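Local coordinates for protein endoglucanase (Humicola insolens, PDB 1DYS) that hydrolyses internal beta-1,4-glucosidic linkages of cellulose as a family 6 glycoside hydrolase, contributing to the recycling of plant biomass, at residues L21-Q26 and W330-A335; L187-K192 and S236-P241. One frame throughout, in Å; residues are numbered along the deposited sequence.

From the N terminus, after strand 10-11, the chain runs through helix 15-29, which supplies 21-26 of contact 1, and then winds through the parallel strands and surrounding helices of the family 6 barrel. After strand 175-180 it reaches 187-192, at the start of helix 190-207. Strand 215-218 and a long loop follow, and 236-241 of that loop returns to 187-192, so contact 2 closes a short loop with 43 residues between its segments. The last strand, 303-307, precedes 330-335, where contact 1 joins the C-terminal helix 332-340 to helix 15-29. Contact 2 thus lies wholly within the longer closure of contact 1, and their nearest atoms are about 17 Å apart.

Contact 1 (L21-Q26 and W330-A335); sequences LDQTRQ and WFDAYA
T24 of helix 15-29 faces D332 in the first turn of helix 332-340, their CA atoms 6.1 Å apart, and the two helices join the chain's ends on the outside of the family 6 barrel. The D332 carboxylate organises the meeting. Its OD1 accepts from T24 OG1 at 2.6 Å, on the syn side and somewhat out of the carboxylate plane, and from W330 NE1 at 2.8 Å through the anti lone pair. The second bond is nearly straight (167°) and close to the indole plane, so it helps fix the ring's rotation. With CG anti to the backbone N (chi1 -170°), W330 presents its edge to the first helix: CZ2 lies 3.4 Å from T24 OG1, while CH2 packs 3.6 Å from L21 CD2. An alanine in place of W330 would probably leave L21 without its aromatic neighbour and D332 OD1 with one donor fewer. The W330 side chain is about 4 Å from that of E314, which probably binds substrate, and its N hydrogen-bonds E97 of the second subunit. Q23 suits this exposed margin: its extended chain stacks a flat amide on the D332 carboxylate, the planes 12° apart. D332 OD2 accepts a hydrogen bond from Q336 NE2. Threonine suits its place by offering D332 a hydroxyl and small A335 a methyl, T24 CG2 lying 3.8 Å from A335 CB.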
loop_
_atom_site.group_PDB
_atom_site.type_symbol
_atom_site.label_atom_id
_atom_site.label_comp_id
_atom_site.label_asym_id
_atom_site.label_seq_id
_atom_site.Cartn_x
_atom_site.Cartn_y
_atom_site.Cartn_z
ATOM N N LEU A 21 -1.642 2.686 19.787
ATOM C CA LEU A 21 -2.733 2.943 20.712
ATOM C C LEU A 21 -2.408 4.029 21.732
ATOM O O LEU A 21 -3.342 4.563 22.331
ATOM C CB LEU A 21 -3.104 1.667 21.489
ATOM C CG LEU A 21 -3.978 0.755 20.639
ATOM C CD1 LEU A 21 -4.084 -0.649 21.253
ATOM C CD2 LEU A 21 -5.384 1.313 20.418
ATOM N N ASP A 22 -1.115 4.267 21.943
ATOM C CA ASP A 22 -0.781 5.380 22.855
ATOM C C ASP A 22 -1.445 6.668 22.400
ATOM O O ASP A 22 -1.945 7.454 23.220
ATOM C CB ASP A 22 0.726 5.567 23.006
ATOM C CG ASP A 22 1.068 5.884 24.450
ATOM O OD1 ASP A 22 0.709 5.040 25.296
ATOM O OD2 ASP A 22 1.670 6.960 24.709
ATOM N N GLN A 23 -1.541 6.906 21.080
ATOM C CA GLN A 23 -2.234 8.093 20.589
ATOM C C GLN A 23 -3.667 8.108 21.094
ATOM O O GLN A 23 -4.193 9.149 21.509
ATOM C CB GLN A 23 -2.245 8.109 19.051
ATOM C CG GLN A 23 -2.993 9.313 18.491
ATOM C CD GLN A 23 -2.792 9.491 16.999
ATOM O OE1 GLN A 23 -3.320 10.452 16.424
ATOM N NE2 GLN A 23 -2.052 8.614 16.343
ATOM N N THR A 24 -4.318 6.925 21.096
ATOM C CA THR A 24 -5.709 6.851 21.540
ATOM C C THR A 24 -5.826 7.152 23.019
ATOM O O THR A 24 -6.718 7.861 23.470
ATOM C CB THR A 24 -6.326 5.457 21.225
ATOM O OG1 THR A 24 -5.892 5.084 19.900
ATOM C CG2 THR A 24 -7.835 5.492 21.237
ATOM N N ARG A 25 -4.960 6.537 23.804
ATOM C CA ARG A 25 -4.893 6.773 25.233
ATOM C C ARG A 25 -4.621 8.252 25.483
ATOM O O ARG A 25 -5.386 8.778 26.290
ATOM C CB ARG A 25 -3.755 5.985 25.883
ATOM C CG ARG A 25 -4.061 5.696 27.356
ATOM C CD ARG A 25 -2.776 5.005 27.923
ATOM N NE ARG A 25 -1.811 6.111 27.891
ATOM C CZ ARG A 25 -1.847 6.997 28.899
ATOM N NH1 ARG A 25 -2.633 6.910 29.964
ATOM N NH2 ARG A 25 -1.023 8.003 28.743
ATOM N N GLN A 26 -3.661 8.855 24.781
ATOM C CA GLN A 26 -3.495 10.309 24.944
ATOM C C GLN A 26 -4.743 11.104 24.593
ATOM O O GLN A 26 -5.097 12.069 25.299
ATOM C CB GLN A 26 -2.345 10.767 24.019
ATOM C CG GLN A 26 -0.985 10.242 24.501
ATOM C CD GLN A 26 0.085 10.382 23.444
ATOM O OE1 GLN A 26 1.157 9.774 23.465
ATOM N NE2 GLN A 26 -0.141 11.193 22.416
ATOM N N TRP A 330 -3.181 4.472 10.708
ATOM C CA TRP A 330 -3.897 4.613 11.967
ATOM C C TRP A 330 -5.051 5.593 11.826
ATOM O O TRP A 330 -4.968 6.651 11.203
ATOM C CB TRP A 330 -2.906 5.101 13.021
ATOM C CG TRP A 330 -3.546 5.019 14.376
ATOM C CD1 TRP A 330 -3.945 6.027 15.175
ATOM C CD2 TRP A 330 -3.809 3.794 15.082
ATOM N NE1 TRP A 330 -4.474 5.542 16.372
ATOM C CE2 TRP A 330 -4.371 4.160 16.311
ATOM C CE3 TRP A 330 -3.639 2.438 14.803
ATOM C CZ2 TRP A 330 -4.781 3.238 17.276
ATOM C CZ3 TRP A 330 -4.014 1.501 15.751
ATOM C CH2 TRP A 330 -4.603 1.903 16.977
ATOM N N PHE A 331 -6.196 5.203 12.372
ATOM C CA PHE A 331 -7.450 5.936 12.281
ATOM C C PHE A 331 -7.926 6.134 13.723
ATOM O O PHE A 331 -8.716 5.320 14.215
ATOM C CB PHE A 331 -8.435 5.117 11.437
ATOM C CG PHE A 331 -9.767 5.747 11.122
ATOM C CD1 PHE A 331 -10.067 7.049 11.499
ATOM C CD2 PHE A 331 -10.714 5.035 10.400
ATOM C CE1 PHE A 331 -11.291 7.627 11.190
ATOM C CE2 PHE A 331 -11.944 5.589 10.093
ATOM C CZ PHE A 331 -12.220 6.883 10.491
ATOM N N ASP A 332 -7.349 7.180 14.347
ATOM C CA ASP A 332 -7.573 7.302 15.791
ATOM C C ASP A 332 -9.000 7.523 16.214
ATOM O O ASP A 332 -9.377 6.988 17.268
ATOM C CB ASP A 332 -6.589 8.337 16.354
ATOM C CG ASP A 332 -6.447 8.157 17.855
ATOM O OD1 ASP A 332 -5.835 7.138 18.228
ATOM O OD2 ASP A 332 -6.923 9.037 18.615
ATOM N N ALA A 333 -9.853 8.210 15.436
ATOM C CA ALA A 333 -11.245 8.326 15.852
ATOM C C ALA A 333 -11.941 6.945 15.873
ATOM O O ALA A 333 -12.871 6.742 16.646
ATOM C CB ALA A 333 -11.977 9.260 14.892
ATOM N N TYR A 334 -11.495 6.094 14.956
ATOM C CA TYR A 334 -12.061 4.745 14.930
ATOM C C TYR A 334 -11.611 3.961 16.163
ATOM O O TYR A 334 -12.455 3.247 16.723
ATOM C CB TYR A 334 -11.705 4.076 13.613
ATOM C CG TYR A 334 -12.525 2.853 13.308
ATOM C CD1 TYR A 334 -12.187 1.645 13.912
ATOM C CD2 TYR A 334 -13.592 2.855 12.441
ATOM C CE1 TYR A 334 -12.904 0.483 13.656
ATOM C CE2 TYR A 334 -14.319 1.722 12.157
ATOM C CZ TYR A 334 -13.960 0.532 12.777
ATOM O OH TYR A 334 -14.695 -0.593 12.516
ATOM N N ALA A 335 -10.331 4.095 16.509
ATOM C CA ALA A 335 -9.806 3.474 17.710
ATOM C C ALA A 335 -10.525 3.993 18.964
ATOM O O ALA A 335 -10.913 3.169 19.805
ATOM C CB ALA A 335 -8.318 3.723 17.865
#

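Contact 2 (L187-K192 and S236-P241); sequences LGWADK and SGSPSP
The indole of W189 turns one face to S238, whose CB makes a CH-pi contact 4.0 Å from the centroid of the six-membered ring and 30° off its normal. S238 OG is directed elsewhere: swung away from the backbone N of its own residue (chi1 162°), it accepts from S240 N at 2.8 Å, forming an ST turn that shapes the loop. A small serine therefore suits the site, offering a carbon to the ring and an oxygen to the backbone. S240 meets G188 through its hydroxyl, OG giving a hydrogen bond of 2.9 Å to G188 O. P239 packs its ring beside the same carbonyl, CG 3.2 Å from G188 O. Glycine suits G188, where a CB would collide with that of S240 in this backbone, and G237, whose backbone angles would jam a side chain against the preceding carbonyl. A water bridges A190 N and G237 O. W189 NE1 hydrogen-bonds G185 O, its ring meets that of W279 at about 75°, and its side chain lies about 6 Å from that of W186, which probably binds substrate. The contact thus ties the start of helix 190-207 to the loop between strand 215-218 and helix 243-255, where S240 OG also hydrogen-bonds N249 ND2.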
loop_
_atom_site.group_PDB
_atom_site.type_symbol
_atom_site.label_atom_id
_atom_site.label_comp_id
_atom_site.label_asym_id
_atom_site.label_seq_id
_atom_site.Cartn_x
_atom_site.Cartn_y
_atom_site.Cartn_z
ATOM N N LEU A 187 -18.698 -17.760 3.146
ATOM C CA LEU A 187 -18.630 -19.187 2.910
ATOM C C LEU A 187 -19.476 -20.047 3.855
ATOM O O LEU A 187 -19.334 -21.281 3.791
ATOM C CB LEU A 187 -17.173 -19.638 3.072
ATOM C CG LEU A 187 -16.157 -18.967 2.135
ATOM C CD1 LEU A 187 -14.760 -19.530 2.359
ATOM C CD2 LEU A 187 -16.621 -19.155 0.707
ATOM N N GLY A 188 -20.277 -19.379 4.653
ATOM C CA GLY A 188 -21.117 -20.065 5.642
ATOM C C GLY A 188 -22.474 -20.490 5.114
ATOM O O GLY A 188 -23.163 -21.252 5.793
ATOM N N TRP A 189 -22.884 -19.981 3.970
ATOM C CA TRP A 189 -24.149 -20.405 3.374
ATOM C C TRP A 189 -24.146 -21.901 3.127
ATOM O O TRP A 189 -23.125 -22.539 2.933
ATOM C CB TRP A 189 -24.311 -19.752 1.992
ATOM C CG TRP A 189 -24.292 -18.259 2.186
ATOM C CD1 TRP A 189 -23.228 -17.424 1.976
ATOM C CD2 TRP A 189 -25.366 -17.451 2.663
ATOM N NE1 TRP A 189 -23.601 -16.131 2.278
ATOM C CE2 TRP A 189 -24.899 -16.124 2.703
ATOM C CE3 TRP A 189 -26.684 -17.734 3.074
ATOM C CZ2 TRP A 189 -25.705 -15.062 3.116
ATOM C CZ3 TRP A 189 -27.468 -16.664 3.473
ATOM C CH2 TRP A 189 -26.986 -15.348 3.505
ATOM N N ALA A 190 -25.360 -22.440 3.043
ATOM C CA ALA A 190 -25.530 -23.860 2.737
ATOM C C ALA A 190 -24.776 -24.326 1.513
ATOM O O ALA A 190 -24.020 -25.296 1.568
ATOM C CB ALA A 190 -27.044 -24.048 2.527
ATOM N N ASP A 191 -24.959 -23.683 0.366
ATOM C CA ASP A 191 -24.299 -24.047 -0.879
ATOM C C ASP A 191 -22.815 -23.699 -0.924
ATOM O O ASP A 191 -22.232 -23.957 -1.979
ATOM C CB ASP A 191 -25.012 -23.392 -2.061
ATOM C CG ASP A 191 -24.709 -21.923 -2.273
ATOM O OD1 ASP A 191 -24.279 -21.202 -1.343
ATOM O OD2 ASP A 191 -24.911 -21.456 -3.424
ATOM N N LYS A 192 -22.230 -23.127 0.131
ATOM C CA LYS A 192 -20.831 -22.807 0.161
ATOM C C LYS A 192 -19.976 -23.637 1.101
ATOM O O LYS A 192 -18.764 -23.657 0.883
ATOM C CB LYS A 192 -20.576 -21.355 0.627
ATOM C CG LYS A 192 -21.102 -20.312 -0.339
ATOM C CD LYS A 192 -20.236 -20.298 -1.589
ATOM C CE LYS A 192 -21.108 -20.433 -2.825
ATOM N NZ LYS A 192 -22.192 -19.412 -2.811
ATOM N N SER A 236 -30.517 -14.067 7.596
ATOM C CA SER A 236 -31.674 -14.936 7.399
ATOM C C SER A 236 -31.437 -15.905 6.247
ATOM O O SER A 236 -30.913 -15.527 5.194
ATOM C CB SER A 236 -32.939 -14.098 7.118
ATOM O OG SER A 236 -33.737 -14.137 8.287
ATOM N N GLY A 237 -31.699 -17.188 6.499
ATOM C CA GLY A 237 -31.471 -18.224 5.496
ATOM C C GLY A 237 -30.071 -18.819 5.601
ATOM O O GLY A 237 -29.775 -19.794 4.910
ATOM N N SER A 238 -29.208 -18.256 6.452
ATOM C CA SER A 238 -27.868 -18.837 6.548
ATOM C C SER A 238 -27.811 -19.749 7.749
ATOM O O SER A 238 -28.242 -19.360 8.831
ATOM C CB SER A 238 -26.791 -17.766 6.746
ATOM O OG SER A 238 -25.612 -18.389 7.254
ATOM N N PRO A 239 -27.195 -20.914 7.580
ATOM C CA PRO A 239 -26.960 -21.849 8.672
ATOM C C PRO A 239 -25.801 -21.435 9.571
ATOM O O PRO A 239 -25.541 -21.923 10.673
ATOM C CB PRO A 239 -26.557 -23.180 7.994
ATOM C CG PRO A 239 -25.923 -22.669 6.733
ATOM C CD PRO A 239 -26.632 -21.384 6.327
ATOM N N SER A 240 -25.079 -20.368 9.201
ATOM C CA SER A 240 -23.942 -19.837 9.899
ATOM C C SER A 240 -24.058 -18.366 10.245
ATOM O O SER A 240 -23.241 -17.557 9.809
ATOM C CB SER A 240 -22.758 -19.943 8.895
ATOM O OG SER A 240 -22.492 -21.307 8.637
ATOM N N PRO A 241 -25.054 -17.980 11.012
ATOM C CA PRO A 241 -25.347 -16.616 11.386
ATOM C C PRO A 241 -24.495 -15.986 12.456
ATOM O O PRO A 241 -24.636 -14.785 12.700
ATOM C CB PRO A 241 -26.854 -16.592 11.760
ATOM C CG PRO A 241 -26.889 -17.943 12.448
ATOM C CD PRO A 241 -26.062 -18.883 11.604
HETATM O O HOH W 1 -27.837 -21.080 2.962
#